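Local coordinates for protein predicted acetyltransferase (Clostridium acetobutylicum, PDB 3MGD) that binds acetyl-CoA and probably transfers its acetyl group to an acceptor, as a predicted acetyltransferase of the GNAT family, at residues N49-W54 and Y86-Y91; I101-L106 and R130-K135. All coordinates share one frame; numbering follows the deposited sequence.

Contact 1 (N49-W54 and Y86-Y91). With ACO (acetyl coenzyme *a), chain C.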
loop_
_atom_site.group_PDB
_atom_site.type_symbol
_atom_site.label_atom_id
_atom_site.label_comp_id
_atom_site.label_asym_id
_atom_site.label_seq_id
_atom_site.Cartn_x
_atom_site.Cartn_y
_atom_site.Cartn_z
ATOM N N ASN A 49 6.421 -12.074 10.292
ATOM C CA ASN A 49 7.335 -11.973 9.145
ATOM C C ASN A 49 6.778 -11.182 7.972
ATOM O O ASN A 49 7.163 -11.417 6.817
ATOM C CB ASN A 49 7.775 -13.375 8.672
ATOM C CG ASN A 49 9.200 -13.396 8.070
ATOM O OD1 ASN A 49 10.059 -12.579 8.408
ATOM N ND2 ASN A 49 9.447 -14.359 7.194
ATOM N N LEU A 50 5.865 -10.259 8.265
ATOM C CA LEU A 50 5.340 -9.330 7.258
ATOM C C LEU A 50 6.174 -8.044 7.182
ATOM O O LEU A 50 5.864 -7.134 6.416
ATOM C CB LEU A 50 3.877 -8.992 7.561
ATOM C CG LEU A 50 2.909 -10.160 7.328
ATOM C CD1 LEU A 50 1.480 -9.837 7.791
ATOM C CD2 LEU A 50 2.927 -10.588 5.858
ATOM N N LEU A 51 7.216 -7.982 8.010
ATOM C CA LEU A 51 8.194 -6.901 7.987
ATOM C C LEU A 51 9.584 -7.503 8.189
ATOM O O LEU A 51 9.763 -8.359 9.050
ATOM C CB LEU A 51 7.917 -5.908 9.123
ATOM C CG LEU A 51 8.842 -4.685 9.129
ATOM C CD1 LEU A 51 8.449 -3.716 7.987
ATOM C CD2 LEU A 51 8.839 -3.975 10.497
ATOM N N VAL A 52 10.552 -7.072 7.386
ATOM C CA VAL A 52 11.959 -7.408 7.611
ATOM C C VAL A 52 12.750 -6.106 7.704
ATOM O O VAL A 52 12.729 -5.297 6.786
ATOM C CB VAL A 52 12.547 -8.270 6.465
ATOM C CG1 VAL A 52 14.056 -8.461 6.641
ATOM C CG2 VAL A 52 11.832 -9.634 6.386
ATOM N N GLU A 53 13.438 -5.897 8.818
ATOM C CA GLU A 53 14.187 -4.656 8.994
ATOM C C GLU A 53 15.649 -4.985 9.202
ATOM O O GLU A 53 16.019 -5.623 10.185
ATOM C CB GLU A 53 13.621 -3.808 10.142
ATOM C CG GLU A 53 14.455 -2.540 10.459
ATOM C CD GLU A 53 13.610 -1.345 10.906
ATOM O OE1 GLU A 53 14.198 -0.374 11.438
ATOM O OE2 GLU A 53 12.367 -1.369 10.740
ATOM N N TRP A 54 16.470 -4.579 8.239
ATOM C CA TRP A 54 17.898 -4.806 8.311
ATOM C C TRP A 54 18.538 -3.668 9.099
ATOM O O TRP A 54 18.089 -2.516 9.036
ATOM C CB TRP A 54 18.504 -4.874 6.908
ATOM C CG TRP A 54 18.420 -6.230 6.274
ATOM C CD1 TRP A 54 17.416 -6.715 5.478
ATOM C CD2 TRP A 54 19.392 -7.274 6.384
ATOM N NE1 TRP A 54 17.713 -8.008 5.083
ATOM C CE2 TRP A 54 18.925 -8.366 5.625
ATOM C CE3 TRP A 54 20.623 -7.385 7.043
ATOM C CZ2 TRP A 54 19.635 -9.561 5.528
ATOM C CZ3 TRP A 54 21.328 -8.569 6.943
ATOM C CH2 TRP A 54 20.834 -9.644 6.193
ATOM N N TYR A 86 6.978 -3.129 0.312
ATOM C CA TYR A 86 6.863 -1.705 0.604
ATOM C C TYR A 86 8.088 -1.316 1.424
ATOM O O TYR A 86 8.265 -1.781 2.550
ATOM C CB TYR A 86 5.584 -1.433 1.411
ATOM C CG TYR A 86 5.442 0.008 1.863
ATOM C CD1 TYR A 86 5.059 1.002 0.972
ATOM C CD2 TYR A 86 5.691 0.369 3.183
ATOM C CE1 TYR A 86 4.931 2.327 1.385
ATOM C CE2 TYR A 86 5.568 1.688 3.607
ATOM C CZ TYR A 86 5.183 2.655 2.706
ATOM O OH TYR A 86 5.066 3.959 3.131
ATOM N N ILE A 87 8.941 -0.476 0.856
ATOM C CA ILE A 87 10.184 -0.121 1.532
ATOM C C ILE A 87 9.986 1.077 2.450
ATOM O O ILE A 87 9.281 2.030 2.109
ATOM C CB ILE A 87 11.324 0.091 0.503
ATOM C CG1 ILE A 87 11.708 -1.291 -0.079
ATOM C CG2 ILE A 87 12.496 0.858 1.124
ATOM C CD1 ILE A 87 12.915 -1.291 -0.986
ATOM N N THR A 88 10.604 1.017 3.629
ATOM C CA THR A 88 10.302 1.979 4.678
ATOM C C THR A 88 11.399 1.956 5.733
ATOM O O THR A 88 12.321 1.143 5.653
ATOM C CB THR A 88 8.912 1.631 5.309
ATOM O OG1 THR A 88 8.460 2.706 6.137
ATOM C CG2 THR A 88 8.966 0.320 6.116
ATOM N N ASN A 89 11.291 2.848 6.724
ATOM C CA ASN A 89 12.195 2.849 7.855
ATOM C C ASN A 89 13.650 2.919 7.438
ATOM O O ASN A 89 14.497 2.277 8.044
ATOM C CB ASN A 89 11.970 1.620 8.744
ATOM C CG ASN A 89 10.608 1.619 9.398
ATOM O OD1 ASN A 89 9.867 2.591 9.305
ATOM N ND2 ASN A 89 10.259 0.508 10.043
HETATM N N MSE A 90 13.948 3.675 6.390
HETATM C CA MSE A 90 15.336 3.837 6.013
HETATM C C MSE A 90 15.954 5.062 6.680
HETATM O O MSE A 90 15.434 6.174 6.616
HETATM C CB MSE A 90 15.500 3.872 4.500
HETATM C CG MSE A 90 15.085 2.523 3.871
HETATM SE SE MSE A 90 15.606 2.451 2.023
HETATM C CE MSE A 90 17.548 2.476 2.247
ATOM N N TYR A 91 17.083 4.834 7.323
ATOM C CA TYR A 91 17.765 5.898 8.045
ATOM C C TYR A 91 19.240 5.553 8.061
ATOM O O TYR A 91 19.615 4.404 8.291
ATOM C CB TYR A 91 17.218 6.036 9.472
ATOM C CG TYR A 91 17.889 7.173 10.227
ATOM C CD1 TYR A 91 17.457 8.481 10.075
ATOM C CD2 TYR A 91 18.967 6.933 11.059
ATOM C CE1 TYR A 91 18.088 9.540 10.757
ATOM C CE2 TYR A 91 19.604 7.971 11.733
ATOM C CZ TYR A 91 19.163 9.267 11.583
ATOM O OH TYR A 91 19.816 10.288 12.271
HETATM N N1A ACO C . 29.913 6.665 -5.721
HETATM C C2A ACO C . 29.518 8.000 -5.848
HETATM N N3A ACO C . 28.489 8.520 -5.026
HETATM C C4A ACO C . 27.847 7.652 -4.053
HETATM C C5A ACO C . 28.250 6.285 -3.920
HETATM C C6A ACO C . 29.259 5.777 -4.730
HETATM N N6A ACO C . 29.663 4.393 -4.592
HETATM N N7A ACO C . 27.457 5.672 -2.890
HETATM C C8A ACO C . 26.589 6.637 -2.398
HETATM N N9A ACO C . 26.808 7.871 -3.133
HETATM C C1B ACO C . 26.162 9.132 -2.810
HETATM C C2B ACO C . 24.946 9.140 -3.752
HETATM O O2B ACO C . 25.086 9.059 -5.133
HETATM C C3B ACO C . 24.093 10.231 -3.143
HETATM O O3B ACO C . 24.323 11.566 -3.531
HETATM P P3B ACO C . 23.529 12.278 -4.715
HETATM O O7A ACO C . 24.392 13.494 -5.199
HETATM O O8A ACO C . 22.163 12.783 -4.200
HETATM O O9A ACO C . 23.308 11.315 -5.862
HETATM C C4B ACO C . 24.262 9.898 -1.620
HETATM O O4B ACO C . 25.679 9.506 -1.510
HETATM C C5B ACO C . 23.270 9.082 -0.817
HETATM O O5B ACO C . 23.328 7.717 -1.147
HETATM P P1A ACO C . 23.569 6.625 -0.030
HETATM O O1A ACO C . 24.947 6.767 0.636
HETATM O O2A ACO C . 23.361 5.258 -0.675
HETATM O O3A ACO C . 22.423 6.876 1.024
HETATM P P2A ACO C . 22.668 7.215 2.562
HETATM O O4A ACO C . 23.355 8.606 2.774
HETATM O O5A ACO C . 23.378 6.087 3.259
HETATM O O6A ACO C . 21.240 7.237 3.225
HETATM C CBP ACO C . 19.057 8.257 3.541
HETATM C CCP ACO C . 20.191 7.910 2.587
HETATM C CDP ACO C . 17.853 8.767 2.767
HETATM C CEP ACO C . 18.726 7.023 4.314
HETATM C CAP ACO C . 19.556 9.389 4.501
HETATM O OAP ACO C . 19.851 10.562 3.821
HETATM C C9P ACO C . 18.698 9.611 5.722
HETATM O O9P ACO C . 18.734 8.867 6.703
HETATM N N8P ACO C . 17.828 10.768 5.695
HETATM C C7P ACO C . 16.906 11.031 6.798
HETATM C C6P ACO C . 15.853 9.990 6.905
HETATM C C5P ACO C . 15.213 9.717 5.561
HETATM O O5P ACO C . 14.881 10.647 4.826
HETATM N N4P ACO C . 15.062 8.358 5.169
HETATM C C3P ACO C . 14.252 7.979 4.037
HETATM C C2P ACO C . 12.760 7.959 4.252
HETATM S S1P ACO C . 11.833 7.337 2.871
HETATM C C ACO C . 11.770 5.657 2.872
HETATM O O ACO C . 12.311 5.031 3.771
HETATM C CH3 ACO C . 11.184 4.949 1.713
#
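Glu53 and Asn89 meet through their polar ends, between two strands that are not neighbours in the sheet. Strand 61-72 runs between them, and the side chains of Glu53 and Asn89 meet over one of its faces. Asn89 starts at CB, 3.6 Å from Glu53 OE2. CG, turned beside the backbone N (chi1 -65°), stays near that oxygen at 3.7 Å and directs ND2 at it. At the tip, ND2 donates to Glu53 OE2 at 2.9 Å, with an N-H...O angle of 159°. The carboxylate oxygen is met on its syn side, somewhat out of plane, and it lies in the amide plane of Asn89. The two side chains cross at about a right angle, with carboxylate and amide planes 56° apart. OD1, the other branch of the amide, has a weak hydrogen bond from Arg19. Beside this polar pair, Leu51 CD1 just reaches Thr88 CG2 at 4.5 Å. Phe42 of helix 35-47 packs on Leu51, Glu53 and Asn89.

Strand 83-92, the fourth across the sheet, corresponds to the GNAT strand that lines the acetyl-CoA site. Asn89 has positive phi, an irregularity in the strand consistent with the beta bulge of this fold. Just beyond it, Met90 O accepts a hydrogen bond from N4P of acetyl-CoA at 2.6 Å. Met90 N points to the acetyl oxygen O of acetyl-CoA, but that bond is weak at 3.4 Å. Met90, a selenomethionine, turns its CB away from strand 51-58. The pantetheine carbonyl O9P lies obliquely to the Tyr91 ring, 3.6 Å from Tyr91 CD1.

Contact 2 (I101-L106 and R130-K135). With ACO (acetyl coenzyme *a), chain C.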
loop_
_atom_site.group_PDB
_atom_site.type_symbol
_atom_site.label_atom_id
_atom_site.label_comp_id
_atom_site.label_asym_id
_atom_site.label_seq_id
_atom_site.Cartn_x
_atom_site.Cartn_y
_atom_site.Cartn_z
ATOM N N ILE A 101 25.529 3.437 1.949
ATOM C CA ILE A 101 24.904 2.522 2.904
ATOM C C ILE A 101 23.441 2.238 2.571
ATOM O O ILE A 101 23.034 1.081 2.470
ATOM C CB ILE A 101 25.031 3.013 4.353
ATOM C CG1 ILE A 101 26.502 3.051 4.764
ATOM C CG2 ILE A 101 24.233 2.112 5.290
ATOM C CD1 ILE A 101 26.708 3.585 6.167
ATOM N N ALA A 102 22.647 3.290 2.407
ATOM C CA ALA A 102 21.255 3.111 2.016
ATOM C C ALA A 102 21.139 2.361 0.681
ATOM O O ALA A 102 20.285 1.489 0.536
ATOM C CB ALA A 102 20.534 4.463 1.960
ATOM N N THR A 103 22.010 2.668 -0.277
ATOM C CA THR A 103 21.979 1.974 -1.578
ATOM C C THR A 103 22.235 0.467 -1.443
ATOM O O THR A 103 21.544 -0.357 -2.065
ATOM C CB THR A 103 22.977 2.612 -2.588
ATOM O OG1 THR A 103 22.583 3.965 -2.851
ATOM C CG2 THR A 103 23.001 1.838 -3.900
ATOM N N GLY A 104 23.213 0.101 -0.618
ATOM C CA GLY A 104 23.484 -1.301 -0.340
ATOM C C GLY A 104 22.345 -1.956 0.438
ATOM O O GLY A 104 22.067 -3.137 0.262
HETATM N N MSE A 105 21.692 -1.197 1.316
HETATM C CA MSE A 105 20.502 -1.706 2.008
HETATM C C MSE A 105 19.398 -2.041 1.006
HETATM O O MSE A 105 18.724 -3.064 1.139
HETATM C CB MSE A 105 19.965 -0.683 3.013
HETATM C CG MSE A 105 20.772 -0.543 4.283
HETATM SE SE MSE A 105 20.752 -2.195 5.319
HETATM C CE MSE A 105 20.835 -1.441 7.124
ATOM N N LEU A 106 19.193 -1.168 0.021
ATOM C CA LEU A 106 18.195 -1.434 -1.019
ATOM C C LEU A 106 18.462 -2.788 -1.685
ATOM O O LEU A 106 17.528 -3.526 -1.970
ATOM C CB LEU A 106 18.156 -0.312 -2.067
ATOM C CG LEU A 106 17.570 1.032 -1.609
ATOM C CD1 LEU A 106 17.882 2.157 -2.586
ATOM C CD2 LEU A 106 16.071 0.896 -1.408
ATOM N N ARG A 130 14.731 10.637 -2.027
ATOM C CA ARG A 130 14.278 10.649 -3.424
ATOM C C ARG A 130 15.375 10.423 -4.486
ATOM O O ARG A 130 15.241 9.531 -5.324
ATOM C CB ARG A 130 13.475 11.918 -3.722
ATOM C CG ARG A 130 12.699 11.844 -5.031
ATOM C CD ARG A 130 11.963 13.147 -5.345
ATOM N NE ARG A 130 11.186 13.043 -6.579
ATOM C CZ ARG A 130 9.947 12.560 -6.653
ATOM N NH1 ARG A 130 9.322 12.130 -5.564
ATOM N NH2 ARG A 130 9.326 12.507 -7.820
ATOM N N PRO A 131 16.459 11.219 -4.445
ATOM C CA PRO A 131 17.576 11.036 -5.382
ATOM C C PRO A 131 18.242 9.666 -5.241
ATOM O O PRO A 131 18.752 9.131 -6.226
ATOM C CB PRO A 131 18.576 12.126 -4.971
ATOM C CG PRO A 131 17.868 13.009 -3.992
ATOM C CD PRO A 131 16.783 12.197 -3.385
ATOM N N VAL A 132 18.260 9.111 -4.031
ATOM C CA VAL A 132 18.780 7.754 -3.832
ATOM C C VAL A 132 17.936 6.725 -4.579
ATOM O O VAL A 132 18.467 5.875 -5.305
ATOM C CB VAL A 132 18.826 7.383 -2.333
ATOM C CG1 VAL A 132 19.448 6.007 -2.141
ATOM C CG2 VAL A 132 19.610 8.433 -1.563
ATOM N N TYR A 133 16.618 6.807 -4.404
ATOM C CA TYR A 133 15.708 5.878 -5.053
ATOM C C TYR A 133 15.657 6.108 -6.566
ATOM O O TYR A 133 15.583 5.150 -7.331
ATOM C CB TYR A 133 14.311 5.967 -4.430
ATOM C CG TYR A 133 14.367 5.878 -2.922
ATOM C CD1 TYR A 133 15.205 4.958 -2.300
ATOM C CD2 TYR A 133 13.608 6.722 -2.119
ATOM C CE1 TYR A 133 15.281 4.879 -0.919
ATOM C CE2 TYR A 133 13.674 6.640 -0.746
ATOM C CZ TYR A 133 14.519 5.721 -0.148
ATOM O OH TYR A 133 14.603 5.632 1.234
ATOM N N LYS A 134 15.702 7.369 -6.987
ATOM C CA LYS A 134 15.741 7.689 -8.416
ATOM C C LYS A 134 16.989 7.088 -9.046
ATOM O O LYS A 134 16.921 6.451 -10.105
ATOM C CB LYS A 134 15.704 9.208 -8.655
ATOM C CG LYS A 134 14.329 9.857 -8.472
ATOM C CD LYS A 134 13.265 9.169 -9.326
ATOM C CE LYS A 134 11.904 9.840 -9.174
ATOM N NZ LYS A 134 11.852 11.190 -9.807
ATOM N N LYS A 135 18.130 7.289 -8.392
ATOM C CA LYS A 135 19.394 6.722 -8.873
ATOM C C LYS A 135 19.303 5.205 -8.992
ATOM O O LYS A 135 19.839 4.610 -9.932
ATOM C CB LYS A 135 20.571 7.152 -7.984
ATOM C CG LYS A 135 21.929 6.637 -8.441
ATOM C CD LYS A 135 23.013 6.978 -7.421
ATOM C CE LYS A 135 24.419 6.701 -7.957
ATOM N NZ LYS A 135 25.444 6.661 -6.863
HETATM N N1A ACO C . 29.913 6.665 -5.721
HETATM C C2A ACO C . 29.518 8.000 -5.848
HETATM N N3A ACO C . 28.489 8.520 -5.026
HETATM C C4A ACO C . 27.847 7.652 -4.053
HETATM C C5A ACO C . 28.250 6.285 -3.920
HETATM C C6A ACO C . 29.259 5.777 -4.730
HETATM N N6A ACO C . 29.663 4.393 -4.592
HETATM N N7A ACO C . 27.457 5.672 -2.890
HETATM C C8A ACO C . 26.589 6.637 -2.398
HETATM N N9A ACO C . 26.808 7.871 -3.133
HETATM C C1B ACO C . 26.162 9.132 -2.810
HETATM C C2B ACO C . 24.946 9.140 -3.752
HETATM O O2B ACO C . 25.086 9.059 -5.133
HETATM C C3B ACO C . 24.093 10.231 -3.143
HETATM O O3B ACO C . 24.323 11.566 -3.531
HETATM P P3B ACO C . 23.529 12.278 -4.715
HETATM O O7A ACO C . 24.392 13.494 -5.199
HETATM O O8A ACO C . 22.163 12.783 -4.200
HETATM O O9A ACO C . 23.308 11.315 -5.862
HETATM C C4B ACO C . 24.262 9.898 -1.620
HETATM O O4B ACO C . 25.679 9.506 -1.510
HETATM C C5B ACO C . 23.270 9.082 -0.817
HETATM O O5B ACO C . 23.328 7.717 -1.147
HETATM P P1A ACO C . 23.569 6.625 -0.030
HETATM O O1A ACO C . 24.947 6.767 0.636
HETATM O O2A ACO C . 23.361 5.258 -0.675
HETATM O O3A ACO C . 22.423 6.876 1.024
HETATM P P2A ACO C . 22.668 7.215 2.562
HETATM O O4A ACO C . 23.355 8.606 2.774
HETATM O O5A ACO C . 23.378 6.087 3.259
HETATM O O6A ACO C . 21.240 7.237 3.225
HETATM C CBP ACO C . 19.057 8.257 3.541
HETATM C CCP ACO C . 20.191 7.910 2.587
HETATM C CDP ACO C . 17.853 8.767 2.767
HETATM C CEP ACO C . 18.726 7.023 4.314
HETATM C CAP ACO C . 19.556 9.389 4.501
HETATM O OAP ACO C . 19.851 10.562 3.821
HETATM C C9P ACO C . 18.698 9.611 5.722
HETATM O O9P ACO C . 18.734 8.867 6.703
HETATM N N8P ACO C . 17.828 10.768 5.695
HETATM C C7P ACO C . 16.906 11.031 6.798
HETATM C C6P ACO C . 15.853 9.990 6.905
HETATM C C5P ACO C . 15.213 9.717 5.561
HETATM O O5P ACO C . 14.881 10.647 4.826
HETATM N N4P ACO C . 15.062 8.358 5.169
HETATM C C3P ACO C . 14.252 7.979 4.037
HETATM C C2P ACO C . 12.760 7.959 4.252
HETATM S S1P ACO C . 11.833 7.337 2.871
HETATM C C ACO C . 11.770 5.657 2.872
HETATM O O ACO C . 12.311 5.031 3.771
HETATM C CH3 ACO C . 11.184 4.949 1.713
HETATM O O HOH W 1 20.894 4.471 -5.137
#
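The side chains of Leu106 and Tyr133 cross at about a right angle. Leu106 CD1 sits at the edge of the phenol ring, in its plane, 3.9 Å from Tyr133 CD1. The same methyl also packs on Val132 CG1. Tyr133 leaves its helix with CB directed away from helix 101-115, yet the ring comes back toward it. With CG beside the backbone N (chi1 -50°), the ring lies between Leu106 and the thioester, and Tyr133 OH is 3.3 Å from the acetyl carbon C of acetyl-CoA.

The axes of segments 101-106 and 130-135 pass 10.4 Å apart at closest, with their N-to-C directions 48° apart. Helix 101-115 follows the pyrophosphate-binding loop of the GNAT fold, and its first turn presents backbone N-H groups to the cofactor. Ala102 N donates to O5A of acetyl-CoA at 3.0 Å. Thr103 grips O2A twice, through its backbone N and through OG1, the latter at 2.6 Å. Its chi1 of -63° keeps OG1 beside the backbone N, so both donors reach one phosphate oxygen. A water donates to both Thr103 OG1 and Val132 O, bridging the helices. The two branches of Val132 divide the work: CG1 faces Thr103 and Leu106, while CG2 lies 3.8 Å from C5B of acetyl-CoA. Lys135 is extended all along its chain, which carries NZ to the ribose oxygen O2B of acetyl-CoA at 3.0 Å.

In the fold
Both contacts are buried, but the centre of contact 1 lies near the centre of the chain, that of contact 2 about 12 Å from the chain centre. Contact 1 joins two strands across the sheet through a carboxylate-amide bond. Contact 2 joins two helices through apolar packing and one water. They share acetyl-CoA: contact 1 meets its pantetheine and acetyl parts, mostly with strand backbone, whereas contact 2 also reaches the pyrophosphate and ribose. Met90 connects them, since its SE lies 3.4 Å from Tyr133 OH and its CE packs on Ala102. Strand 83-92 leads in the chain to helix 101-115. Both contacts also touch the second subunit.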